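Local structure of hydroxyethylphosphonate dioxygenase (Streptomyces albus, 6B9R) at residues S62-A65 against P69-E72; Y202-T207 against H364-V369; T254-R259 against S283-A288; S319-G322 against P326-R329. The protein probably catalyses the iron-dependent oxidative cleavage of 2-hydroxyethylphosphonate to hydroxymethylphosphonate, using molecular oxygen. All blocks are in the same frame, centred on the assembly; numbering follows the deposited sequence.

How the contacts relate
From the N terminus, only three residues separate the segments of contact 1, which folds the chain leaving helix 58-67 back along that helix. Contact 2 then closes a long loop of 156 residues, bringing strand 202-208 of one antiparallel sheet against strand 364-369 of the other. Contacts 3 and 4 are both nested inside this loop, in series: contact 3 joins two helices of a Cro/C1-type helix-turn-helix region, and contact 4 closes a hairpin at the edge of the sheet that also holds strand 364-369. No contacts cross. Centres of contacts 2 and 4 lie about 22 Å apart. All four contacts come within reach of the second subunit, contact 2 through H364 alone.

Contact 1 (S62-A65 against P69-E72); sequences SRAA and PLNE
The carboxylate of E72 lies flat against the methyl of A65, which stands over one face, with CB 3.6 Å from E72 CD, equally close to OE2 and a little farther from OE1. Two waters donate to E72 OE2 from either side of the carboxylate plane rather than within it. The first, on the side of A65, also donates to the carbonyl of S62, its oxygen lying 2.9 Å from S62 O. The second, on the far side, gives its other hydrogen to S62 OG, which is itself bonded to W58 O one turn earlier in the helix. The other carboxylate oxygen, E72 OE1, is taken by H79 of the second subunit. A bend at chi2 (91°) lays the acid over the helix, so that its end rests on A65.

These groups sit where helix 58-67 nears its C-terminal end and the loop that follows doubles back beside the last turns, at the interface between the two subunits. The carbonyl of L70 faces the helix: L70 O receives a CA-H...O contact from A65 CA at 3.4 Å. From the same residue, CD1 lies against the A64 peptide group, 3.7 Å from A64 O, a position reached with CG set between the backbone N and the carbonyl carbon (chi1 50°). The methyl A64 CB touches the same branch more loosely, 4.3 Å from L70 CD1. N71 turns its amide away from the helix to the second subunit, where N71 OD1 meets H79 N and N71 ND2 meets R118 O; R118 of that subunit also reaches A65 O through NE.

Contact 2 (Y202-T207 against H364-V369); sequences YILALT and HQYLYV
L204 presses one methyl squarely onto the ring of Y368: CD1 lies 3.7 Å from the ring centroid, only 8° off the normal, a CH-pi contact over the centre of the face. The second branch, L204 CD2, spreads toward the far rim, 3.9 Å from Y368 CE2. Two residues along each strand, L206 meets Y366 obliquely, by apolar contact; its two methyls gather round the CD1-CE1 side of the ring, both 3.6 Å from Y366 CE1. Y366 and Y368 both have CG anti to the backbone N (chi1 178° in Y368), which stretches the rings out across the gap, and in both pairs the leucine and tyrosine side chains cross at about a right angle.

The strands run antiparallel, but their axes stay 10.7 Å apart, because they belong to two sheets stacked face to face, consistent with the two cupin-like domains of a bicupin enzyme; on the other side of strand 202-208, T207 touches the iron ligand Q153. Y366 OH ends on T114. Packing is looser toward Y202, which is partly exposed: there a water lies 3.0 Å from Y202 OH, while its approach to Y368 OH is implausibly short and that bond doubtful. An alanine in place of Y368 would probably take away the ring on which L204 CD1 rests and open a gap there. W126 lies beside both Y202 and Y368.

Contact 3 (T254-R259 against S283-A288); sequences TELADR and SALAEA
Apolar contacts carry this crossing, and L256 is at their centre. Its CD1 presses on the methyl of A288, 3.5 Å from A288 CB, while CG meets a branch of L285, 3.9 Å from L285 CD2. With CG anti to the backbone N (chi1 176°), the leucine reaches along the gap between the helices and crosses the side chain of L285 at about a right angle. A288 is touched a second time by R259, whose CB lies 3.8 Å from A288 CB. Shortening L256 to an alanine would probably open a gap between L285, A288 and V267, the last of which also packs on it from helix 264-271.

Charged contacts stay on the outer side of helix 254-259. Beyond CB the chain of R259 bends at chi2 and chi3 and turns away from A288, back over its own helix. There R259 NH1 forms a salt bridge to E255 OE2 at 2.8 Å, with the acid in the guanidinium plane but the carboxylate met from above its own plane. A weak one runs from R259 NH2 to D258 OD2 at 3.1 Å, completing a small salt-bridge network.

The two helical segments meet at 111° between their directions. Helices 253-260 and 264-271, with helix 279-288 crossing helix 253-260 and touching helix 264-271 through L285 and L270, are consistent with the compact helical bundle of a Cro/C1-type helix-turn-helix domain.

Contact 4 (S319-G322 against P326-R329); sequences SYPG and PAYR
Y320 and Y328 lie side by side on one face of a beta hairpin, pointing the same way, with Y320 CG anti to the backbone N (chi1 -175°) and Y328 CG beside its own (chi1 -43°). Y320 CD1 comes up to the edge of the Y328 ring, 3.8 Å from Y328 CD2. Each ring carries a neighbour over one face: P321 CB stands 4.0 Å above the plane of the Y320 ring, offset toward the rim, where the cis peptide bond before the proline brings it, and A327 CB sits over the centre of the Y328 ring. Y328 OH is bonded to A356 O and L406 N. On the opposite face S319 packs on P326 and touches R329, with S319 OG 3.9 Å from R329 CG; the arginine's guanidinium continues to D348.

The hairpin pairs strand 317-320, outermost in its sheet within this chain, with strand 328-332. Its register is broken by a classic beta bulge, A327 and Y328 both standing opposite Y320. Y320 N donates to Y328 O at 2.8 Å, and Y320 O accepts twice: from A327 N at 2.7 Å, tilted out of the carbonyl plane, and from Y328 N at 3.0 Å, within it.

One carbonyl therefore satisfies two N-H groups at the bulge. Beyond it the bonding stops: G322 O comes 3.3 Å from P326 N, but a proline nitrogen has no hydrogen to give.

Contact 1 (S62-A65 against P69-E72)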
loop_
_atom_site.group_PDB
_atom_site.type_symbol
_atom_site.label_atom_id
_atom_site.label_comp_id
_atom_site.label_asym_id
_atom_site.label_seq_id
_atom_site.Cartn_x
_atom_site.Cartn_y
_atom_site.Cartn_z
ATOM N N SER A 62 -1.881 17.978 16.421
ATOM C CA SER A 62 -1.543 19.109 15.561
ATOM C C SER A 62 -0.178 19.681 15.913
ATOM O O SER A 62 0.596 20.041 15.018
ATOM C CB SER A 62 -2.615 20.193 15.667
ATOM O OG SER A 62 -3.874 19.685 15.268
ATOM N N ARG A 63 0.132 19.784 17.214
ATOM C CA ARG A 63 1.451 20.254 17.620
ATOM C C ARG A 63 2.544 19.300 17.159
ATOM O O ARG A 63 3.634 19.740 16.762
ATOM C CB ARG A 63 1.499 20.432 19.140
ATOM C CG ARG A 63 0.793 21.697 19.613
ATOM C CD ARG A 63 0.205 21.522 21.001
ATOM N NE ARG A 63 1.211 21.180 22.002
ATOM C CZ ARG A 63 0.919 20.677 23.199
ATOM N NH1 ARG A 63 1.887 20.388 24.058
ATOM N NH2 ARG A 63 -0.348 20.453 23.533
ATOM N N ALA A 64 2.269 17.991 17.192
ATOM C CA ALA A 64 3.269 17.016 16.764
ATOM C C ALA A 64 3.564 17.134 15.267
ATOM O O ALA A 64 4.724 17.017 14.852
ATOM C CB ALA A 64 2.809 15.601 17.109
ATOM N N ALA A 65 2.533 17.379 14.445
ATOM C CA ALA A 65 2.745 17.587 13.014
ATOM C C ALA A 65 3.498 18.877 12.713
ATOM O O ALA A 65 4.070 18.999 11.624
ATOM C CB ALA A 65 1.412 17.590 12.259
ATOM N N PRO A 69 8.552 16.024 11.544
ATOM C CA PRO A 69 8.237 15.815 10.125
ATOM C C PRO A 69 7.267 14.664 9.891
ATOM O O PRO A 69 7.545 13.738 9.128
ATOM C CB PRO A 69 9.609 15.515 9.513
ATOM C CG PRO A 69 10.336 14.820 10.603
ATOM C CD PRO A 69 9.918 15.567 11.866
ATOM N N LEU A 70 6.124 14.708 10.566
ATOM C CA LEU A 70 5.078 13.730 10.307
ATOM C C LEU A 70 3.742 14.450 10.174
ATOM O O LEU A 70 3.637 15.672 10.363
ATOM C CB LEU A 70 5.030 12.648 11.397
ATOM C CG LEU A 70 4.985 13.023 12.885
ATOM C CD1 LEU A 70 3.735 13.805 13.305
ATOM C CD2 LEU A 70 5.107 11.760 13.714
ATOM N N ASN A 71 2.715 13.668 9.843
ATOM C CA ASN A 71 1.376 14.165 9.598
ATOM C C ASN A 71 0.436 13.754 10.718
ATOM O O ASN A 71 0.642 12.733 11.379
ATOM C CB ASN A 71 0.854 13.631 8.264
ATOM C CG ASN A 71 1.792 13.939 7.150
ATOM O OD1 ASN A 71 1.847 15.075 6.678
ATOM N ND2 ASN A 71 2.581 12.947 6.746
ATOM N N GLU A 72 -0.597 14.574 10.920
ATOM C CA GLU A 72 -1.658 14.216 11.849
ATOM C C GLU A 72 -2.174 12.813 11.553
ATOM O O GLU A 72 -2.433 12.025 12.471
ATOM C CB GLU A 72 -2.789 15.241 11.765
ATOM C CG GLU A 72 -2.403 16.673 12.162
ATOM C CD GLU A 72 -1.915 17.518 10.984
ATOM O OE1 GLU A 72 -1.635 16.949 9.904
ATOM O OE2 GLU A 72 -1.809 18.754 11.143
HETATM O O HOH W 1 -0.300 20.790 12.339
HETATM O O HOH W 2 -3.789 20.184 12.414
#

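Contact 2 (Y202-T207 against H364-V369)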
loop_
_atom_site.group_PDB
_atom_site.type_symbol
_atom_site.label_atom_id
_atom_site.label_comp_id
_atom_site.label_asym_id
_atom_site.label_seq_id
_atom_site.Cartn_x
_atom_site.Cartn_y
_atom_site.Cartn_z
ATOM N N TYR A 202 -32.807 -4.044 -10.478
ATOM C CA TYR A 202 -31.898 -3.374 -9.558
ATOM C C TYR A 202 -30.517 -4.005 -9.667
ATOM O O TYR A 202 -30.319 -5.003 -10.361
ATOM C CB TYR A 202 -32.430 -3.416 -8.124
ATOM C CG TYR A 202 -32.606 -4.794 -7.511
ATOM C CD1 TYR A 202 -33.798 -5.496 -7.657
ATOM C CD2 TYR A 202 -31.597 -5.372 -6.753
ATOM C CE1 TYR A 202 -33.969 -6.744 -7.086
ATOM C CE2 TYR A 202 -31.762 -6.624 -6.179
ATOM C CZ TYR A 202 -32.948 -7.305 -6.349
ATOM O OH TYR A 202 -33.123 -8.548 -5.774
ATOM N N ILE A 203 -29.547 -3.379 -8.994
ATOM C CA ILE A 203 -28.175 -3.860 -8.988
ATOM C C ILE A 203 -27.651 -3.863 -7.559
ATOM O O ILE A 203 -28.125 -3.132 -6.690
ATOM C CB ILE A 203 -27.240 -3.017 -9.883
ATOM C CG1 ILE A 203 -27.098 -1.583 -9.338
ATOM C CG2 ILE A 203 -27.707 -3.038 -11.347
ATOM C CD1 ILE A 203 -26.259 -0.684 -10.228
ATOM N N LEU A 204 -26.667 -4.711 -7.332
ATOM C CA LEU A 204 -25.774 -4.583 -6.186
ATOM C C LEU A 204 -24.510 -3.962 -6.755
ATOM O O LEU A 204 -23.720 -4.640 -7.417
ATOM C CB LEU A 204 -25.516 -5.926 -5.508
ATOM C CG LEU A 204 -26.579 -6.427 -4.510
ATOM C CD1 LEU A 204 -26.658 -5.527 -3.277
ATOM C CD2 LEU A 204 -27.956 -6.557 -5.147
ATOM N N ALA A 205 -24.363 -2.653 -6.539
ATOM C CA ALA A 205 -23.217 -1.862 -7.001
ATOM C C ALA A 205 -22.180 -1.862 -5.887
ATOM O O ALA A 205 -22.249 -1.050 -4.959
ATOM C CB ALA A 205 -23.650 -0.441 -7.359
ATOM N N LEU A 206 -21.233 -2.797 -5.961
ATOM C CA LEU A 206 -20.253 -2.998 -4.906
ATOM C C LEU A 206 -18.970 -2.268 -5.301
ATOM O O LEU A 206 -18.037 -2.842 -5.871
ATOM C CB LEU A 206 -20.022 -4.502 -4.679
ATOM C CG LEU A 206 -21.278 -5.392 -4.575
ATOM C CD1 LEU A 206 -20.918 -6.834 -4.194
ATOM C CD2 LEU A 206 -22.301 -4.817 -3.598
ATOM N N THR A 207 -18.931 -0.972 -5.000
ATOM C CA THR A 207 -17.720 -0.215 -5.279
ATOM C C THR A 207 -16.705 -0.400 -4.152
ATOM O O THR A 207 -17.055 -0.704 -3.008
ATOM C CB THR A 207 -18.016 1.279 -5.484
ATOM O OG1 THR A 207 -18.422 1.871 -4.245
ATOM C CG2 THR A 207 -19.118 1.493 -6.525
ATOM N N HIS A 364 -10.727 -9.158 2.525
ATOM C CA HIS A 364 -12.017 -8.774 3.099
ATOM C C HIS A 364 -13.125 -9.503 2.352
ATOM O O HIS A 364 -12.995 -9.791 1.165
ATOM C CB HIS A 364 -12.252 -7.268 2.954
ATOM C CG HIS A 364 -11.249 -6.413 3.666
ATOM N ND1 HIS A 364 -11.395 -6.033 4.981
ATOM C CD2 HIS A 364 -10.096 -5.847 3.237
ATOM C CE1 HIS A 364 -10.375 -5.273 5.336
ATOM N NE2 HIS A 364 -9.570 -5.149 4.297
ATOM N N GLN A 365 -14.252 -9.752 3.016
ATOM C CA GLN A 365 -15.390 -10.344 2.313
ATOM C C GLN A 365 -16.674 -9.578 2.595
ATOM O O GLN A 365 -16.900 -9.111 3.715
ATOM C CB GLN A 365 -15.583 -11.821 2.684
ATOM C CG GLN A 365 -14.331 -12.635 2.420
ATOM C CD GLN A 365 -14.542 -14.105 2.648
ATOM O OE1 GLN A 365 -15.293 -14.757 1.912
ATOM N NE2 GLN A 365 -13.879 -14.645 3.669
ATOM N N TYR A 366 -17.521 -9.494 1.570
ATOM C CA TYR A 366 -18.850 -8.910 1.649
ATOM C C TYR A 366 -19.846 -9.958 1.164
ATOM O O TYR A 366 -19.622 -10.592 0.130
ATOM C CB TYR A 366 -18.922 -7.626 0.798
ATOM C CG TYR A 366 -20.322 -7.141 0.495
ATOM C CD1 TYR A 366 -21.026 -7.631 -0.605
ATOM C CD2 TYR A 366 -20.937 -6.185 1.297
ATOM C CE1 TYR A 366 -22.302 -7.202 -0.882
ATOM C CE2 TYR A 366 -22.218 -5.747 1.032
ATOM C CZ TYR A 366 -22.901 -6.263 -0.071
ATOM O OH TYR A 366 -24.178 -5.836 -0.370
ATOM N N LEU A 367 -20.940 -10.134 1.896
ATOM C CA LEU A 367 -21.959 -11.109 1.546
ATOM C C LEU A 367 -23.300 -10.405 1.433
ATOM O O LEU A 367 -23.578 -9.462 2.174
ATOM C CB LEU A 367 -22.056 -12.221 2.601
ATOM C CG LEU A 367 -20.775 -12.939 3.030
ATOM C CD1 LEU A 367 -21.109 -13.972 4.107
ATOM C CD2 LEU A 367 -20.102 -13.607 1.836
ATOM N N TYR A 368 -24.135 -10.865 0.499
ATOM C CA TYR A 368 -25.480 -10.325 0.351
ATOM C C TYR A 368 -26.396 -11.477 -0.039
ATOM O O TYR A 368 -26.089 -12.202 -0.986
ATOM C CB TYR A 368 -25.525 -9.210 -0.708
ATOM C CG TYR A 368 -26.919 -8.658 -0.936
ATOM C CD1 TYR A 368 -27.397 -7.599 -0.179
ATOM C CD2 TYR A 368 -27.768 -9.211 -1.903
ATOM C CE1 TYR A 368 -28.691 -7.108 -0.367
ATOM C CE2 TYR A 368 -29.039 -8.722 -2.100
ATOM C CZ TYR A 368 -29.496 -7.665 -1.332
ATOM O OH TYR A 368 -30.781 -7.194 -1.544
ATOM N N VAL A 369 -27.497 -11.665 0.686
ATOM C CA VAL A 369 -28.343 -12.841 0.476
ATOM C C VAL A 369 -29.336 -12.539 -0.640
ATOM O O VAL A 369 -30.263 -11.746 -0.461
ATOM C CB VAL A 369 -29.069 -13.272 1.755
ATOM C CG1 VAL A 369 -30.040 -14.416 1.431
ATOM C CG2 VAL A 369 -28.067 -13.712 2.798
HETATM O O HOH W 3 -32.422 -8.532 -2.872
#

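Contact 3 (T254-R259 against S283-A288)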
loop_
_atom_site.group_PDB
_atom_site.type_symbol
_atom_site.label_atom_id
_atom_site.label_comp_id
_atom_site.label_asym_id
_atom_site.label_seq_id
_atom_site.Cartn_x
_atom_site.Cartn_y
_atom_site.Cartn_z
ATOM N N THR A 254 24.731 -1.351 -20.878
ATOM C CA THR A 254 25.941 -2.172 -20.952
ATOM C C THR A 254 26.295 -2.773 -19.593
ATOM O O THR A 254 26.811 -3.896 -19.525
ATOM C CB THR A 254 27.124 -1.354 -21.495
ATOM O OG1 THR A 254 27.369 -0.218 -20.645
ATOM C CG2 THR A 254 26.844 -0.875 -22.914
ATOM N N GLU A 255 26.045 -2.042 -18.502
ATOM C CA GLU A 255 26.319 -2.596 -17.177
ATOM C C GLU A 255 25.343 -3.723 -16.848
ATOM O O GLU A 255 25.747 -4.791 -16.374
ATOM C CB GLU A 255 26.255 -1.491 -16.115
ATOM C CG GLU A 255 26.360 -1.999 -14.681
ATOM C CD GLU A 255 27.736 -2.568 -14.343
ATOM O OE1 GLU A 255 28.682 -2.373 -15.137
ATOM O OE2 GLU A 255 27.873 -3.205 -13.272
ATOM N N LEU A 256 24.051 -3.503 -17.104
ATOM C CA LEU A 256 23.066 -4.553 -16.875
ATOM C C LEU A 256 23.351 -5.759 -17.755
ATOM O O LEU A 256 23.197 -6.904 -17.316
ATOM C CB LEU A 256 21.659 -4.026 -17.127
ATOM C CG LEU A 256 20.516 -5.041 -17.009
ATOM C CD1 LEU A 256 20.520 -5.706 -15.639
ATOM C CD2 LEU A 256 19.191 -4.328 -17.245
ATOM N N ALA A 257 23.775 -5.520 -18.999
ATOM C CA ALA A 257 24.166 -6.628 -19.869
ATOM C C ALA A 257 25.313 -7.416 -19.255
ATOM O O ALA A 257 25.302 -8.654 -19.242
ATOM C CB ALA A 257 24.561 -6.106 -21.244
ATOM N N ASP A 258 26.328 -6.707 -18.754
ATOM C CA ASP A 258 27.495 -7.381 -18.196
ATOM C C ASP A 258 27.128 -8.138 -16.925
ATOM O O ASP A 258 27.553 -9.283 -16.732
ATOM C CB ASP A 258 28.606 -6.360 -17.932
ATOM C CG ASP A 258 29.981 -7.000 -17.843
ATOM O OD1 ASP A 258 30.200 -8.039 -18.501
ATOM O OD2 ASP A 258 30.837 -6.470 -17.105
ATOM N N ARG A 259 26.313 -7.526 -16.059
ATOM C CA ARG A 259 25.922 -8.197 -14.826
ATOM C C ARG A 259 25.014 -9.386 -15.108
ATOM O O ARG A 259 25.098 -10.411 -14.423
ATOM C CB ARG A 259 25.233 -7.216 -13.874
ATOM C CG ARG A 259 26.093 -6.029 -13.396
ATOM C CD ARG A 259 27.206 -6.420 -12.394
ATOM N NE ARG A 259 28.274 -7.225 -12.996
ATOM C CZ ARG A 259 29.189 -6.763 -13.848
ATOM N NH1 ARG A 259 29.191 -5.486 -14.210
ATOM N NH2 ARG A 259 30.110 -7.584 -14.344
ATOM N N SER A 283 15.013 -14.115 -15.364
ATOM C CA SER A 283 15.710 -14.503 -14.139
ATOM C C SER A 283 17.064 -13.822 -14.047
ATOM O O SER A 283 17.458 -13.352 -12.973
ATOM C CB SER A 283 15.886 -16.021 -14.080
ATOM O OG SER A 283 14.641 -16.683 -14.124
ATOM N N ALA A 284 17.800 -13.785 -15.161
ATOM C CA ALA A 284 19.114 -13.157 -15.177
ATOM C C ALA A 284 19.005 -11.652 -14.959
ATOM O O ALA A 284 19.779 -11.071 -14.190
ATOM C CB ALA A 284 19.822 -13.472 -16.498
ATOM N N LEU A 285 18.049 -11.006 -15.625
ATOM C CA LEU A 285 17.865 -9.572 -15.429
ATOM C C LEU A 285 17.458 -9.265 -13.997
ATOM O O LEU A 285 17.993 -8.335 -13.381
ATOM C CB LEU A 285 16.821 -9.030 -16.405
ATOM C CG LEU A 285 17.184 -9.043 -17.889
ATOM C CD1 LEU A 285 15.946 -8.794 -18.730
ATOM C CD2 LEU A 285 18.262 -8.003 -18.191
ATOM N N ALA A 286 16.515 -10.036 -13.449
ATOM C CA ALA A 286 16.068 -9.798 -12.078
ATOM C C ALA A 286 17.225 -9.882 -11.090
ATOM O O ALA A 286 17.390 -9.001 -10.241
ATOM C CB ALA A 286 14.970 -10.786 -11.694
ATOM N N GLU A 287 18.046 -10.935 -11.195
ATOM C CA GLU A 287 19.176 -11.081 -10.279
ATOM C C GLU A 287 20.139 -9.918 -10.419
ATOM O O GLU A 287 20.672 -9.415 -9.422
ATOM C CB GLU A 287 19.917 -12.397 -10.530
ATOM C CG GLU A 287 20.995 -12.730 -9.473
ATOM C CD GLU A 287 22.322 -11.948 -9.612
ATOM O OE1 GLU A 287 22.671 -11.478 -10.725
ATOM O OE2 GLU A 287 23.031 -11.807 -8.587
ATOM N N ALA A 288 20.393 -9.490 -11.657
ATOM C CA ALA A 288 21.298 -8.377 -11.868
ATOM C C ALA A 288 20.743 -7.101 -11.262
ATOM O O ALA A 288 21.512 -6.244 -10.818
ATOM C CB ALA A 288 21.551 -8.193 -13.363
#

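Contact 4 (S319-G322 against P326-R329)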
loop_
_atom_site.group_PDB
_atom_site.type_symbol
_atom_site.label_atom_id
_atom_site.label_comp_id
_atom_site.label_asym_id
_atom_site.label_seq_id
_atom_site.Cartn_x
_atom_site.Cartn_y
_atom_site.Cartn_z
ATOM N N SER A 319 -18.100 -26.934 -7.744
ATOM C CA SER A 319 -18.676 -27.325 -6.467
ATOM C C SER A 319 -17.595 -27.400 -5.403
ATOM O O SER A 319 -16.426 -27.669 -5.692
ATOM C CB SER A 319 -19.379 -28.676 -6.571
ATOM O OG SER A 319 -20.588 -28.536 -7.264
ATOM N N TYR A 320 -18.004 -27.176 -4.161
ATOM C CA TYR A 320 -17.067 -27.182 -3.042
ATOM C C TYR A 320 -17.659 -28.008 -1.909
ATOM O O TYR A 320 -18.817 -27.787 -1.529
ATOM C CB TYR A 320 -16.760 -25.752 -2.562
ATOM C CG TYR A 320 -15.701 -25.727 -1.487
ATOM C CD1 TYR A 320 -16.033 -25.934 -0.158
ATOM C CD2 TYR A 320 -14.367 -25.535 -1.810
ATOM C CE1 TYR A 320 -15.059 -25.939 0.834
ATOM C CE2 TYR A 320 -13.383 -25.534 -0.827
ATOM C CZ TYR A 320 -13.735 -25.737 0.488
ATOM O OH TYR A 320 -12.758 -25.738 1.457
ATOM N N PRO A 321 -16.891 -28.938 -1.312
ATOM C CA PRO A 321 -15.467 -29.152 -1.600
ATOM C C PRO A 321 -15.234 -29.995 -2.842
ATOM O O PRO A 321 -14.104 -30.169 -3.275
ATOM C CB PRO A 321 -14.968 -29.882 -0.357
ATOM C CG PRO A 321 -16.164 -30.655 0.106
ATOM C CD PRO A 321 -17.368 -29.803 -0.218
ATOM N N GLY A 322 -16.309 -30.504 -3.417
ATOM C CA GLY A 322 -16.203 -31.295 -4.621
ATOM C C GLY A 322 -17.539 -31.889 -5.001
ATOM O O GLY A 322 -18.503 -31.864 -4.231
ATOM N N PRO A 326 -21.279 -32.043 -2.478
ATOM C CA PRO A 326 -21.105 -30.588 -2.592
ATOM C C PRO A 326 -21.842 -29.881 -1.469
ATOM O O PRO A 326 -22.996 -30.195 -1.173
ATOM C CB PRO A 326 -21.723 -30.258 -3.955
ATOM C CG PRO A 326 -22.776 -31.308 -4.131
ATOM C CD PRO A 326 -22.255 -32.565 -3.454
ATOM N N ALA A 327 -21.153 -28.940 -0.829
ATOM C CA ALA A 327 -21.800 -28.050 0.123
ATOM C C ALA A 327 -22.202 -26.734 -0.518
ATOM O O ALA A 327 -23.215 -26.140 -0.128
ATOM C CB ALA A 327 -20.869 -27.775 1.309
ATOM N N TYR A 328 -21.414 -26.263 -1.477
ATOM C CA TYR A 328 -21.669 -25.005 -2.157
ATOM C C TYR A 328 -21.432 -25.211 -3.639
ATOM O O TYR A 328 -20.602 -26.034 -4.036
ATOM C CB TYR A 328 -20.731 -23.865 -1.682
ATOM C CG TYR A 328 -20.533 -23.812 -0.192
ATOM C CD1 TYR A 328 -21.592 -23.522 0.653
ATOM C CD2 TYR A 328 -19.285 -24.046 0.370
ATOM C CE1 TYR A 328 -21.411 -23.480 2.032
ATOM C CE2 TYR A 328 -19.088 -23.988 1.736
ATOM C CZ TYR A 328 -20.151 -23.694 2.559
ATOM O OH TYR A 328 -19.963 -23.648 3.915
ATOM N N ARG A 329 -22.132 -24.432 -4.452
ATOM C CA ARG A 329 -21.835 -24.363 -5.877
ATOM C C ARG A 329 -21.477 -22.918 -6.180
ATOM O O ARG A 329 -22.266 -22.010 -5.898
ATOM C CB ARG A 329 -23.015 -24.843 -6.728
ATOM C CG ARG A 329 -22.612 -25.263 -8.149
ATOM C CD ARG A 329 -22.481 -24.059 -9.073
ATOM N NE ARG A 329 -23.751 -23.342 -9.179
ATOM C CZ ARG A 329 -24.722 -23.624 -10.043
ATOM N NH1 ARG A 329 -24.599 -24.622 -10.925
ATOM N NH2 ARG A 329 -25.829 -22.894 -10.032
#